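Lantibiotic dehydratase (Microbispora corallina, PDB 5EHK) probably dehydrates serine and threonine residues of the NAI-107 precursor peptide, using glutamate delivered by glutamyl-tRNA. Local coordinates at residues L462-A467 against I484-Y489; W666-L671 against F676-R681; R183-R188 against A284-L289; C213-G218 against A277-I282. One frame throughout, in Å; residues are numbered along the deposited sequence.

Contact 1. Residues L462-A467 against I484-Y489; sequences LARLVA and IAELAY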
loop_
_atom_site.group_PDB
_atom_site.type_symbol
_atom_site.label_atom_id
_atom_site.label_comp_id
_atom_site.label_asym_id
_atom_site.label_seq_id
_atom_site.Cartn_x
_atom_site.Cartn_y
_atom_site.Cartn_z
ATOM N N LEU A 462 -6.068 -11.134 22.723
ATOM C CA LEU A 462 -5.837 -9.914 23.482
ATOM C C LEU A 462 -7.150 -9.252 23.921
ATOM O O LEU A 462 -7.270 -8.803 25.058
ATOM C CB LEU A 462 -5.016 -8.926 22.657
ATOM C CG LEU A 462 -3.594 -8.587 23.094
ATOM C CD1 LEU A 462 -2.910 -9.806 23.687
ATOM C CD2 LEU A 462 -2.805 -8.024 21.897
ATOM N N ALA A 463 -8.141 -9.202 23.034
ATOM C CA ALA A 463 -9.386 -8.511 23.363
ATOM C C ALA A 463 -10.089 -9.142 24.571
ATOM O O ALA A 463 -10.593 -8.421 25.432
ATOM C CB ALA A 463 -10.318 -8.427 22.148
ATOM N N ARG A 464 -10.128 -10.474 24.624
ATOM C CA ARG A 464 -10.712 -11.175 25.765
ATOM C C ARG A 464 -10.056 -10.774 27.082
ATOM O O ARG A 464 -10.733 -10.554 28.100
ATOM C CB ARG A 464 -10.591 -12.681 25.596
ATOM C CG ARG A 464 -11.671 -13.303 24.764
ATOM C CD ARG A 464 -11.647 -14.801 24.967
ATOM N NE ARG A 464 -10.329 -15.325 24.633
ATOM C CZ ARG A 464 -9.952 -15.667 23.402
ATOM N NH1 ARG A 464 -10.812 -15.579 22.391
ATOM N NH2 ARG A 464 -8.720 -16.119 23.188
ATOM N N LEU A 465 -8.731 -10.683 27.054
ATOM C CA LEU A 465 -7.988 -10.378 28.256
ATOM C C LEU A 465 -8.475 -9.055 28.790
ATOM O O LEU A 465 -8.664 -8.895 29.996
ATOM C CB LEU A 465 -6.485 -10.306 27.971
ATOM C CG LEU A 465 -5.734 -11.569 27.516
ATOM C CD1 LEU A 465 -4.261 -11.226 27.298
ATOM C CD2 LEU A 465 -5.894 -12.759 28.482
ATOM N N VAL A 466 -8.704 -8.117 27.882
ATOM C CA VAL A 466 -9.131 -6.776 28.260
ATOM C C VAL A 466 -10.572 -6.765 28.757
ATOM O O VAL A 466 -10.887 -6.120 29.770
ATOM C CB VAL A 466 -8.926 -5.762 27.101
ATOM C CG1 VAL A 466 -9.506 -4.388 27.441
ATOM C CG2 VAL A 466 -7.456 -5.660 26.749
ATOM N N ALA A 467 -11.425 -7.517 28.068
ATOM C CA ALA A 467 -12.852 -7.546 28.374
ATOM C C ALA A 467 -13.102 -8.109 29.769
ATOM O O ALA A 467 -13.805 -7.491 30.566
ATOM C CB ALA A 467 -13.620 -8.354 27.323
ATOM N N ILE A 484 0.437 -17.379 26.508
ATOM C CA ILE A 484 1.543 -17.142 25.578
ATOM C C ILE A 484 1.412 -18.007 24.335
ATOM O O ILE A 484 1.630 -17.535 23.219
ATOM C CB ILE A 484 2.902 -17.410 26.241
ATOM C CG1 ILE A 484 3.215 -16.321 27.258
ATOM C CG2 ILE A 484 4.016 -17.505 25.200
ATOM C CD1 ILE A 484 4.475 -16.584 28.013
ATOM N N ALA A 485 1.025 -19.264 24.535
ATOM C CA ALA A 485 0.774 -20.177 23.427
ATOM C C ALA A 485 -0.310 -19.680 22.451
ATOM O O ALA A 485 -0.405 -20.172 21.319
ATOM C CB ALA A 485 0.409 -21.550 23.949
ATOM N N GLU A 486 -1.123 -18.721 22.891
ATOM C CA GLU A 486 -2.215 -18.218 22.071
ATOM C C GLU A 486 -1.820 -16.988 21.293
ATOM O O GLU A 486 -2.411 -16.701 20.256
ATOM C CB GLU A 486 -3.429 -17.807 22.904
ATOM C CG GLU A 486 -4.510 -18.829 23.040
ATOM C CD GLU A 486 -5.710 -18.229 23.726
ATOM O OE1 GLU A 486 -5.859 -18.364 24.968
ATOM O OE2 GLU A 486 -6.502 -17.584 22.991
ATOM N N LEU A 487 -0.853 -16.238 21.802
ATOM C CA LEU A 487 -0.474 -14.989 21.172
ATOM C C LEU A 487 0.660 -15.160 20.193
ATOM O O LEU A 487 0.886 -14.292 19.363
ATOM C CB LEU A 487 -0.067 -13.989 22.242
ATOM C CG LEU A 487 -1.158 -13.798 23.293
ATOM C CD1 LEU A 487 -0.692 -12.973 24.484
ATOM C CD2 LEU A 487 -2.318 -13.124 22.615
ATOM N N ALA A 488 1.367 -16.279 20.286
ATOM C CA ALA A 488 2.583 -16.479 19.502
ATOM C C ALA A 488 2.224 -16.589 18.029
ATOM O O ALA A 488 1.393 -17.410 17.661
ATOM C CB ALA A 488 3.327 -17.741 19.984
ATOM N N TYR A 489 2.878 -15.798 17.183
ATOM C CA TYR A 489 2.650 -15.888 15.748
ATOM C C TYR A 489 3.165 -17.222 15.245
ATOM O O TYR A 489 2.743 -17.705 14.200
ATOM C CB TYR A 489 3.362 -14.763 14.996
ATOM C CG TYR A 489 2.868 -13.368 15.304
ATOM C CD1 TYR A 489 1.742 -12.849 14.662
ATOM C CD2 TYR A 489 3.546 -12.547 16.201
ATOM C CE1 TYR A 489 1.284 -11.556 14.928
ATOM C CE2 TYR A 489 3.100 -11.248 16.473
ATOM C CZ TYR A 489 1.964 -10.766 15.835
ATOM O OH TYR A 489 1.514 -9.497 16.091
#
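Leu462 opens the contact with Leu487. Leu462 lies near the start of helix 460-471, and its CD1 methyl reaches CD2 of Leu487 at 3.5 Å. The two side chains cross at about a right angle and touch through their methyls. CD1 of Leu487 adds a looser approach to the same Leu462 methyl, 3.9 Å from CD1. Leu487 points its side chain at the first helix, with CG anti to its own carbonyl carbon (chi1 -55°). Both leucines are buried, and Leu462 also rests on Leu671.

Two residues on, Arg464 makes the polar part. Its chain bends at chi3 (-57°), which brings NH2 to the carboxylate of Glu486. NH2 lies 2.7 Å from OE2 of Glu486, a salt bridge. The oxygen sits at the edge of the guanidinium and in its plane. The two flat groups are nearly coplanar, 24° apart. Glu486 is exposed, so solvent probably screens this charge pair. Arg464 also packs against Gln696 of the second subunit.

Val466 sets the same helix against Trp668 and Leu677. The whole is a helix-strand-helix unit: short strand 476-479 joins helices 460-471 and 481-487, with a leucine pair on the inner side and a salt bridge at the surface.

Contact 2. Residues W666-L671 against F676-R681; sequences WDWGAL and FLPGVR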
loop_
_atom_site.group_PDB
_atom_site.type_symbol
_atom_site.label_atom_id
_atom_site.label_comp_id
_atom_site.label_asym_id
_atom_site.label_seq_id
_atom_site.Cartn_x
_atom_site.Cartn_y
_atom_site.Cartn_z
ATOM N N TRP A 666 5.873 -5.067 24.601
ATOM C CA TRP A 666 4.519 -5.593 24.549
ATOM C C TRP A 666 3.677 -4.772 23.557
ATOM O O TRP A 666 3.623 -3.536 23.627
ATOM C CB TRP A 666 3.889 -5.576 25.957
ATOM C CG TRP A 666 2.452 -5.977 25.960
ATOM C CD1 TRP A 666 1.367 -5.148 25.904
ATOM C CD2 TRP A 666 1.943 -7.310 25.994
ATOM N NE1 TRP A 666 0.209 -5.888 25.913
ATOM C CE2 TRP A 666 0.538 -7.221 25.961
ATOM C CE3 TRP A 666 2.540 -8.576 26.050
ATOM C CZ2 TRP A 666 -0.285 -8.357 25.973
ATOM C CZ3 TRP A 666 1.723 -9.709 26.070
ATOM C CH2 TRP A 666 0.328 -9.588 26.023
ATOM N N ASP A 667 3.023 -5.478 22.636
ATOM C CA ASP A 667 2.242 -4.814 21.593
ATOM C C ASP A 667 0.711 -4.986 21.777
ATOM O O ASP A 667 0.160 -6.094 21.659
ATOM C CB ASP A 667 2.720 -5.289 20.212
ATOM C CG ASP A 667 2.031 -4.566 19.069
ATOM O OD1 ASP A 667 1.683 -3.382 19.235
ATOM O OD2 ASP A 667 1.886 -5.165 17.988
ATOM N N TRP A 668 0.047 -3.870 22.076
ATOM C CA TRP A 668 -1.388 -3.857 22.340
ATOM C C TRP A 668 -2.175 -3.794 21.040
ATOM O O TRP A 668 -3.370 -4.099 21.015
ATOM C CB TRP A 668 -1.785 -2.691 23.241
ATOM C CG TRP A 668 -1.801 -2.995 24.738
ATOM C CD1 TRP A 668 -1.103 -2.340 25.717
ATOM C CD2 TRP A 668 -2.568 -4.011 25.406
ATOM N NE1 TRP A 668 -1.393 -2.881 26.946
ATOM C CE2 TRP A 668 -2.283 -3.912 26.784
ATOM C CE3 TRP A 668 -3.462 -4.991 24.973
ATOM C CZ2 TRP A 668 -2.865 -4.758 27.734
ATOM C CZ3 TRP A 668 -4.033 -5.832 25.916
ATOM C CH2 TRP A 668 -3.735 -5.706 27.283
ATOM N N GLY A 669 -1.504 -3.378 19.966
ATOM C CA GLY A 669 -2.133 -3.338 18.660
ATOM C C GLY A 669 -3.278 -2.349 18.608
ATOM O O GLY A 669 -3.189 -1.260 19.174
ATOM N N ALA A 670 -4.346 -2.731 17.913
ATOM C CA ALA A 670 -5.531 -1.885 17.766
ATOM C C ALA A 670 -6.109 -1.508 19.126
ATOM O O ALA A 670 -6.685 -0.412 19.292
ATOM C CB ALA A 670 -6.583 -2.599 16.951
ATOM N N LEU A 671 -5.912 -2.402 20.103
ATOM C CA LEU A 671 -6.483 -2.242 21.429
ATOM C C LEU A 671 -5.933 -1.035 22.144
ATOM O O LEU A 671 -6.415 -0.665 23.194
ATOM C CB LEU A 671 -6.298 -3.495 22.275
ATOM C CG LEU A 671 -7.350 -4.562 21.991
ATOM C CD1 LEU A 671 -6.970 -5.912 22.562
ATOM C CD2 LEU A 671 -8.705 -4.098 22.540
ATOM N N PHE A 676 -8.822 2.464 28.978
ATOM C CA PHE A 676 -7.951 1.833 29.950
ATOM C C PHE A 676 -7.494 0.499 29.453
ATOM O O PHE A 676 -8.299 -0.289 28.969
ATOM C CB PHE A 676 -8.614 1.662 31.324
ATOM C CG PHE A 676 -7.797 0.839 32.286
ATOM C CD1 PHE A 676 -6.668 1.384 32.904
ATOM C CD2 PHE A 676 -8.139 -0.481 32.560
ATOM C CE1 PHE A 676 -5.894 0.624 33.777
ATOM C CE2 PHE A 676 -7.383 -1.240 33.434
ATOM C CZ PHE A 676 -6.255 -0.692 34.039
ATOM N N LEU A 677 -6.188 0.269 29.588
ATOM C CA LEU A 677 -5.546 -1.025 29.349
ATOM C C LEU A 677 -4.863 -1.548 30.614
ATOM O O LEU A 677 -4.031 -0.857 31.218
ATOM C CB LEU A 677 -4.526 -0.916 28.218
ATOM C CG LEU A 677 -5.098 -0.834 26.812
ATOM C CD1 LEU A 677 -3.989 -0.436 25.910
ATOM C CD2 LEU A 677 -5.721 -2.178 26.373
ATOM N N PRO A 678 -5.216 -2.773 31.022
ATOM C CA PRO A 678 -4.679 -3.405 32.234
ATOM C C PRO A 678 -3.185 -3.639 32.101
ATOM O O PRO A 678 -2.744 -3.883 30.977
ATOM C CB PRO A 678 -5.385 -4.763 32.255
ATOM C CG PRO A 678 -5.697 -5.041 30.830
ATOM C CD PRO A 678 -6.004 -3.710 30.206
ATOM N N GLY A 679 -2.431 -3.531 33.200
ATOM C CA GLY A 679 -1.052 -3.995 33.233
ATOM C C GLY A 679 -1.028 -5.494 32.962
ATOM O O GLY A 679 -1.973 -6.197 33.299
ATOM N N VAL A 680 0.027 -5.994 32.333
ATOM C CA VAL A 680 0.080 -7.426 32.049
ATOM C C VAL A 680 1.225 -8.100 32.806
ATOM O O VAL A 680 2.387 -7.689 32.716
ATOM C CB VAL A 680 0.054 -7.727 30.519
ATOM C CG1 VAL A 680 0.354 -6.474 29.729
ATOM C CG2 VAL A 680 0.986 -8.865 30.144
ATOM N N ARG A 681 0.876 -9.108 33.598
ATOM C CA ARG A 681 1.853 -9.766 34.449
ATOM C C ARG A 681 2.172 -11.216 34.081
ATOM O O ARG A 681 1.285 -12.031 33.847
ATOM C CB ARG A 681 1.462 -9.636 35.918
ATOM C CG ARG A 681 2.556 -10.045 36.894
ATOM C CD ARG A 681 2.357 -9.355 38.226
ATOM N NE ARG A 681 1.131 -9.788 38.887
ATOM C CZ ARG A 681 1.021 -10.889 39.618
ATOM N NH1 ARG A 681 2.062 -11.689 39.778
ATOM N NH2 ARG A 681 -0.137 -11.192 40.184
#
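Trp666 faces Val680 and Leu671 faces Leu677, so the loop runs back antiparallel to the strand, with CA atoms of Leu671 and Leu677 8.1 Å apart. This is a loop folded over strand 676-682, and no hydrogen bond joins the two; side chains fill the gap.

Trp668 is central. Its indole lies between two neighbours. On one face is Leu677, whose CD1 stands 3.5 Å from the centroid of the five-membered ring, a CH-pi contact 14° off the normal. Leu677 CD2 lies on the same face, over the middle of the indole. On the opposite face Trp666 brings its NE1 3.3 Å above the plane of the Trp668 ring. Trp666 itself receives Val680 over one face, with CG1 3.9 Å from the centroid of its five-membered ring. Trp666 has CG anti to its backbone N (chi1 174°), and it turns a ring face to Val680. Helix 460-471 adds Leu462 and Val466 to this buried cluster.

Between the tryptophans Asp667 makes an Asx turn: its OD1 accepts from Gly669 N. At the edge of the Trp668 ring, near its plane, CZ2 meets the backbone O of Pro678 at 3.4 Å.

Contact 3. Residues R183-R188 against A284-L289; sequences RLERDR and ALRPPL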
loop_
_atom_site.group_PDB
_atom_site.type_symbol
_atom_site.label_atom_id
_atom_site.label_comp_id
_atom_site.label_asym_id
_atom_site.label_seq_id
_atom_site.Cartn_x
_atom_site.Cartn_y
_atom_site.Cartn_z
ATOM N N ARG A 183 38.552 26.167 13.452
ATOM C CA ARG A 183 39.471 27.301 13.451
ATOM C C ARG A 183 40.889 26.790 13.447
ATOM O O ARG A 183 41.759 27.376 12.809
ATOM C CB ARG A 183 39.237 28.199 14.663
ATOM C CG ARG A 183 38.005 29.103 14.558
ATOM C CD ARG A 183 37.609 29.671 15.918
ATOM N NE ARG A 183 38.685 30.421 16.566
ATOM C CZ ARG A 183 38.703 30.732 17.861
ATOM N NH1 ARG A 183 37.719 30.334 18.657
ATOM N NH2 ARG A 183 39.720 31.417 18.366
ATOM N N LEU A 184 41.119 25.682 14.139
ATOM C CA LEU A 184 42.413 25.028 14.085
ATOM C C LEU A 184 42.683 24.419 12.688
ATOM O O LEU A 184 43.839 24.349 12.255
ATOM C CB LEU A 184 42.489 23.948 15.167
ATOM C CG LEU A 184 42.640 24.399 16.625
ATOM C CD1 LEU A 184 43.075 23.243 17.509
ATOM C CD2 LEU A 184 43.618 25.540 16.743
ATOM N N GLU A 185 41.621 24.034 11.968
ATOM C CA GLU A 185 41.747 23.354 10.663
ATOM C C GLU A 185 42.129 24.318 9.530
ATOM O O GLU A 185 42.625 23.902 8.481
ATOM C CB GLU A 185 40.469 22.561 10.303
ATOM C CG GLU A 185 40.365 21.153 10.961
ATOM C CD GLU A 185 39.007 20.438 10.742
ATOM O OE1 GLU A 185 37.995 21.104 10.412
ATOM O OE2 GLU A 185 38.959 19.196 10.914
ATOM N N ARG A 186 41.895 25.607 9.752
ATOM C CA ARG A 186 42.262 26.640 8.789
ATOM C C ARG A 186 43.745 27.021 8.922
ATOM O O ARG A 186 44.334 27.610 8.021
ATOM C CB ARG A 186 41.360 27.858 8.964
ATOM C CG ARG A 186 39.895 27.588 8.684
ATOM C CD ARG A 186 39.047 28.807 9.016
ATOM N NE ARG A 186 39.628 30.043 8.481
ATOM C CZ ARG A 186 39.050 31.242 8.534
ATOM N NH1 ARG A 186 37.850 31.387 9.094
ATOM N NH2 ARG A 186 39.677 32.299 8.029
ATOM N N ASP A 187 44.341 26.690 10.056
ATOM C CA ASP A 187 45.764 26.927 10.268
ATOM C C ASP A 187 46.603 25.949 9.439
ATOM O O ASP A 187 46.802 24.792 9.840
ATOM C CB ASP A 187 46.072 26.804 11.762
ATOM C CG ASP A 187 47.525 27.099 12.107
ATOM O OD1 ASP A 187 47.744 27.965 12.986
ATOM O OD2 ASP A 187 48.438 26.454 11.539
ATOM N N ARG A 188 47.117 26.418 8.302
ATOM C CA ARG A 188 47.845 25.541 7.384
ATOM C C ARG A 188 49.110 24.975 7.989
ATOM O O ARG A 188 49.593 23.925 7.552
ATOM C CB ARG A 188 48.210 26.252 6.091
ATOM C CG ARG A 188 47.053 26.855 5.345
ATOM C CD ARG A 188 47.522 27.360 4.007
ATOM N NE ARG A 188 46.434 27.987 3.272
ATOM C CZ ARG A 188 46.553 28.483 2.045
ATOM N NH1 ARG A 188 47.718 28.403 1.414
ATOM N NH2 ARG A 188 45.507 29.039 1.442
ATOM N N ALA A 284 42.753 14.766 11.858
ATOM C CA ALA A 284 42.812 14.042 13.128
ATOM C C ALA A 284 42.341 14.929 14.285
ATOM O O ALA A 284 41.985 14.437 15.355
ATOM C CB ALA A 284 44.214 13.526 13.388
ATOM N N LEU A 285 42.326 16.236 14.047
ATOM C CA LEU A 285 41.839 17.189 15.030
ATOM C C LEU A 285 40.433 16.883 15.548
ATOM O O LEU A 285 40.158 17.039 16.735
ATOM C CB LEU A 285 41.916 18.618 14.486
ATOM C CG LEU A 285 43.341 19.141 14.332
ATOM C CD1 LEU A 285 43.329 20.528 13.726
ATOM C CD2 LEU A 285 44.020 19.146 15.685
ATOM N N ARG A 286 39.549 16.454 14.657
ATOM C CA ARG A 286 38.178 16.107 15.025
ATOM C C ARG A 286 38.142 14.848 15.888
ATOM O O ARG A 286 38.883 13.880 15.649
ATOM C CB ARG A 286 37.331 15.979 13.757
ATOM C CG ARG A 286 37.111 17.318 13.065
ATOM C CD ARG A 286 36.319 17.176 11.797
ATOM N NE ARG A 286 35.877 18.471 11.292
ATOM C CZ ARG A 286 35.379 18.676 10.076
ATOM N NH1 ARG A 286 35.353 17.686 9.185
ATOM N NH2 ARG A 286 34.969 19.891 9.722
ATOM N N PRO A 287 37.322 14.890 16.943
ATOM C CA PRO A 287 37.239 13.822 17.943
ATOM C C PRO A 287 36.711 12.550 17.305
ATOM O O PRO A 287 35.660 12.612 16.668
ATOM C CB PRO A 287 36.231 14.369 18.958
ATOM C CG PRO A 287 36.171 15.855 18.719
ATOM C CD PRO A 287 36.411 16.008 17.246
ATOM N N PRO A 288 37.442 11.430 17.435
ATOM C CA PRO A 288 37.092 10.132 16.829
ATOM C C PRO A 288 35.789 9.524 17.350
ATOM O O PRO A 288 35.254 8.617 16.712
ATOM C CB PRO A 288 38.267 9.224 17.227
ATOM C CG PRO A 288 38.886 9.899 18.417
ATOM C CD PRO A 288 38.700 11.360 18.192
ATOM N N LEU A 289 35.289 10.024 18.475
ATOM C CA LEU A 289 34.178 9.400 19.183
ATOM C C LEU A 289 34.468 7.930 19.497
ATOM O O LEU A 289 33.671 7.035 19.187
ATOM C CB LEU A 289 32.856 9.540 18.422
ATOM C CG LEU A 289 32.499 10.936 17.937
ATOM C CD1 LEU A 289 31.089 10.946 17.403
ATOM C CD2 LEU A 289 32.661 11.952 19.040
#
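Leu184 and Leu285 make the apolar part of a contact between the C-terminal end of helix 174-185 and the loop that follows strand 281-283. CB of Leu184 meets CD1 of Leu285 at 3.8 Å. The same methyl lies alongside the stem of Glu185, with CG of Glu185 4.1 Å from CD1 of Leu285. The side chains of Glu185 and Leu285 run antiparallel past one another. Helix 294-306 closes over the group through Val298, Val301 and Val302.

The second kind is ionic. Glu185 and Arg286 are both buried, and their side chains cross at about a right angle. OE2 of Glu185 lies 3.2 Å from NE of Arg286, a salt bridge. The carboxylate oxygen sits over a face of the guanidinium, and the planes are 61° apart. No N-H points at OE2, so the attraction rests on charge alone. Arg286 reaches this place with an extended chain, its chi2 178° and chi3 168°.

One hydrogen bond adds to the ion pair. Glu185 OE2 is bonded to Thr283 OG1, which should help to fix the carboxylate beside the arginine. OE2 of Glu185 is thus shared between OG1 of Thr283 and the face of the Arg286 guanidinium, while OE1 of Glu185 lies 3.3 Å from NH2 of Arg286.

Contact 4. Residues C213-G218 against A277-I282; sequences CPSALG and AQELLI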
loop_
_atom_site.group_PDB
_atom_site.type_symbol
_atom_site.label_atom_id
_atom_site.label_comp_id
_atom_site.label_asym_id
_atom_site.label_seq_id
_atom_site.Cartn_x
_atom_site.Cartn_y
_atom_site.Cartn_z
ATOM N N CYS A 213 25.396 14.446 2.259
ATOM C CA CYS A 213 25.249 14.793 3.678
ATOM C C CYS A 213 26.558 15.090 4.417
ATOM O O CYS A 213 27.064 14.262 5.180
ATOM C CB CYS A 213 24.527 13.667 4.406
ATOM S SG CYS A 213 23.003 13.225 3.603
ATOM N N PRO A 214 27.110 16.283 4.210
ATOM C CA PRO A 214 28.228 16.611 5.098
ATOM C C PRO A 214 27.691 16.977 6.487
ATOM O O PRO A 214 26.500 17.281 6.614
ATOM C CB PRO A 214 28.869 17.821 4.413
ATOM C CG PRO A 214 27.739 18.472 3.658
ATOM C CD PRO A 214 26.786 17.365 3.262
ATOM N N SER A 215 28.566 16.977 7.492
ATOM C CA SER A 215 28.214 17.377 8.853
ATOM C C SER A 215 28.203 18.888 8.981
ATOM O O SER A 215 29.209 19.563 8.719
ATOM C CB SER A 215 29.190 16.783 9.879
ATOM O OG SER A 215 28.801 17.106 11.209
ATOM N N ALA A 216 27.053 19.410 9.387
ATOM C CA ALA A 216 26.875 20.839 9.583
ATOM C C ALA A 216 27.126 21.272 11.037
ATOM O O ALA A 216 26.614 22.310 11.465
ATOM C CB ALA A 216 25.461 21.253 9.135
ATOM N N LEU A 217 27.914 20.498 11.785
ATOM C CA LEU A 217 27.914 20.627 13.241
ATOM C C LEU A 217 28.393 21.964 13.818
ATOM O O LEU A 217 27.685 22.599 14.601
ATOM C CB LEU A 217 28.629 19.458 13.898
ATOM C CG LEU A 217 27.702 18.249 14.107
ATOM C CD1 LEU A 217 28.425 17.150 14.869
ATOM C CD2 LEU A 217 26.348 18.568 14.765
ATOM N N GLY A 218 29.567 22.424 13.427
ATOM C CA GLY A 218 30.027 23.684 13.985
ATOM C C GLY A 218 29.731 24.868 13.077
ATOM O O GLY A 218 30.482 25.851 13.057
ATOM N N ALA A 277 37.957 21.693 4.686
ATOM C CA ALA A 277 36.852 22.593 4.970
ATOM C C ALA A 277 35.540 22.135 4.328
ATOM O O ALA A 277 34.461 22.465 4.817
ATOM C CB ALA A 277 37.187 23.996 4.520
ATOM N N GLN A 278 35.629 21.422 3.207
ATOM C CA GLN A 278 34.428 20.947 2.536
ATOM C C GLN A 278 34.069 19.578 3.050
ATOM O O GLN A 278 33.069 18.986 2.635
ATOM C CB GLN A 278 34.641 20.818 1.032
ATOM C CG GLN A 278 35.078 22.060 0.292
ATOM C CD GLN A 278 35.268 21.774 -1.196
ATOM O OE1 GLN A 278 34.293 21.629 -1.936
ATOM N NE2 GLN A 278 36.526 21.646 -1.628
ATOM N N GLU A 279 34.899 19.085 3.954
ATOM C CA GLU A 279 34.750 17.750 4.497
ATOM C C GLU A 279 34.999 16.660 3.465
ATOM O O GLU A 279 34.465 15.572 3.588
ATOM C CB GLU A 279 33.391 17.574 5.169
ATOM C CG GLU A 279 33.403 18.033 6.605
ATOM C CD GLU A 279 32.087 17.817 7.291
ATOM O OE1 GLU A 279 31.056 17.838 6.590
ATOM O OE2 GLU A 279 32.086 17.638 8.527
ATOM N N LEU A 280 35.783 16.969 2.434
ATOM C CA LEU A 280 36.291 15.943 1.533
ATOM C C LEU A 280 37.437 15.244 2.262
ATOM O O LEU A 280 37.787 14.105 1.954
ATOM C CB LEU A 280 36.815 16.560 0.236
ATOM C CG LEU A 280 35.824 17.242 -0.710
ATOM C CD1 LEU A 280 36.402 17.340 -2.098
ATOM C CD2 LEU A 280 34.525 16.498 -0.737
ATOM N N LEU A 281 38.041 15.948 3.214
ATOM C CA LEU A 281 39.029 15.348 4.101
ATOM C C LEU A 281 38.583 15.474 5.542
ATOM O O LEU A 281 37.743 16.309 5.868
ATOM C CB LEU A 281 40.409 15.968 3.930
ATOM C CG LEU A 281 41.168 15.611 2.662
ATOM C CD1 LEU A 281 42.335 16.570 2.474
ATOM C CD2 LEU A 281 41.654 14.181 2.753
ATOM N N ILE A 282 39.113 14.601 6.390
ATOM C CA ILE A 282 38.831 14.617 7.815
ATOM C C ILE A 282 40.160 14.687 8.545
ATOM O O ILE A 282 40.990 13.781 8.388
ATOM C CB ILE A 282 38.123 13.336 8.248
ATOM C CG1 ILE A 282 36.754 13.231 7.567
ATOM C CG2 ILE A 282 37.998 13.301 9.756
ATOM C CD1 ILE A 282 35.976 11.970 7.904
#
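Ser215 and Pro214 receive the carboxylate of Glu279, and this one side chain carries the contact. Glu279 sits in the turn between helix 267-278 and strand 281-283. It is the first residue to leave helical angles, and its phi is positive (67°). The strand is an outermost strand, within this chain, of a three-stranded antiparallel sheet. Segment 213-218 is a loop that follows strand 208-212.

The tight part lies round the carboxylate. Glu279 is buried and runs out extended beyond CG, which carries its end to the loop backbone. OE1 accepts a hydrogen bond from Ser215 N at 2.8 Å. The bond is weak, since the N-H...O angle is only 128°. The same oxygen lies 3.1 Å from CB of Pro214. The other oxygen, OE2, comes to CB of Ser215 at 3.3 Å. The carbonyl O of Ser215 also lies near both oxygens; these are acceptors facing acceptors, with no bond between them. A long, weak ion pair links OE2 to Arg286 NH1 and would partly balance the charge.

The loose side is the rest of the loop. Ala216 is exposed and points its CB away from the helix end. Cys213 also points away and touches Pro444 and Arg575. Leu217 is buried, but against Ile573 and not against segment 277-282. Pro214 and Ser215 themselves are partly exposed. Ser215 holds OG anti to its backbone N (chi1 -177°), so the methylene CB, and not the hydroxyl, is its nearest side-chain atom to Glu279 OE2.

From the N terminus, helix 174-185 opens contact 3 and the loop 213-218 opens contact 4. Contact 4 closes first, at 277-282. Contact 3 closes just after, at 284-289, so the longer loop encloses the shorter one. The two touch. Contact 4 ties the 213-218 loop to the turn before strand 281-283, and contact 3 ties helix 174-185 to the loop after it. Contact 1 then closes a short loop between two helices. Contact 2 follows in series and closes a shorter one onto strand 676-682. Contacts 1 and 2 pack together and both meet the second subunit. The centres of contacts 1 and 3 are 57 Å apart, on opposite sides of the chain's centre.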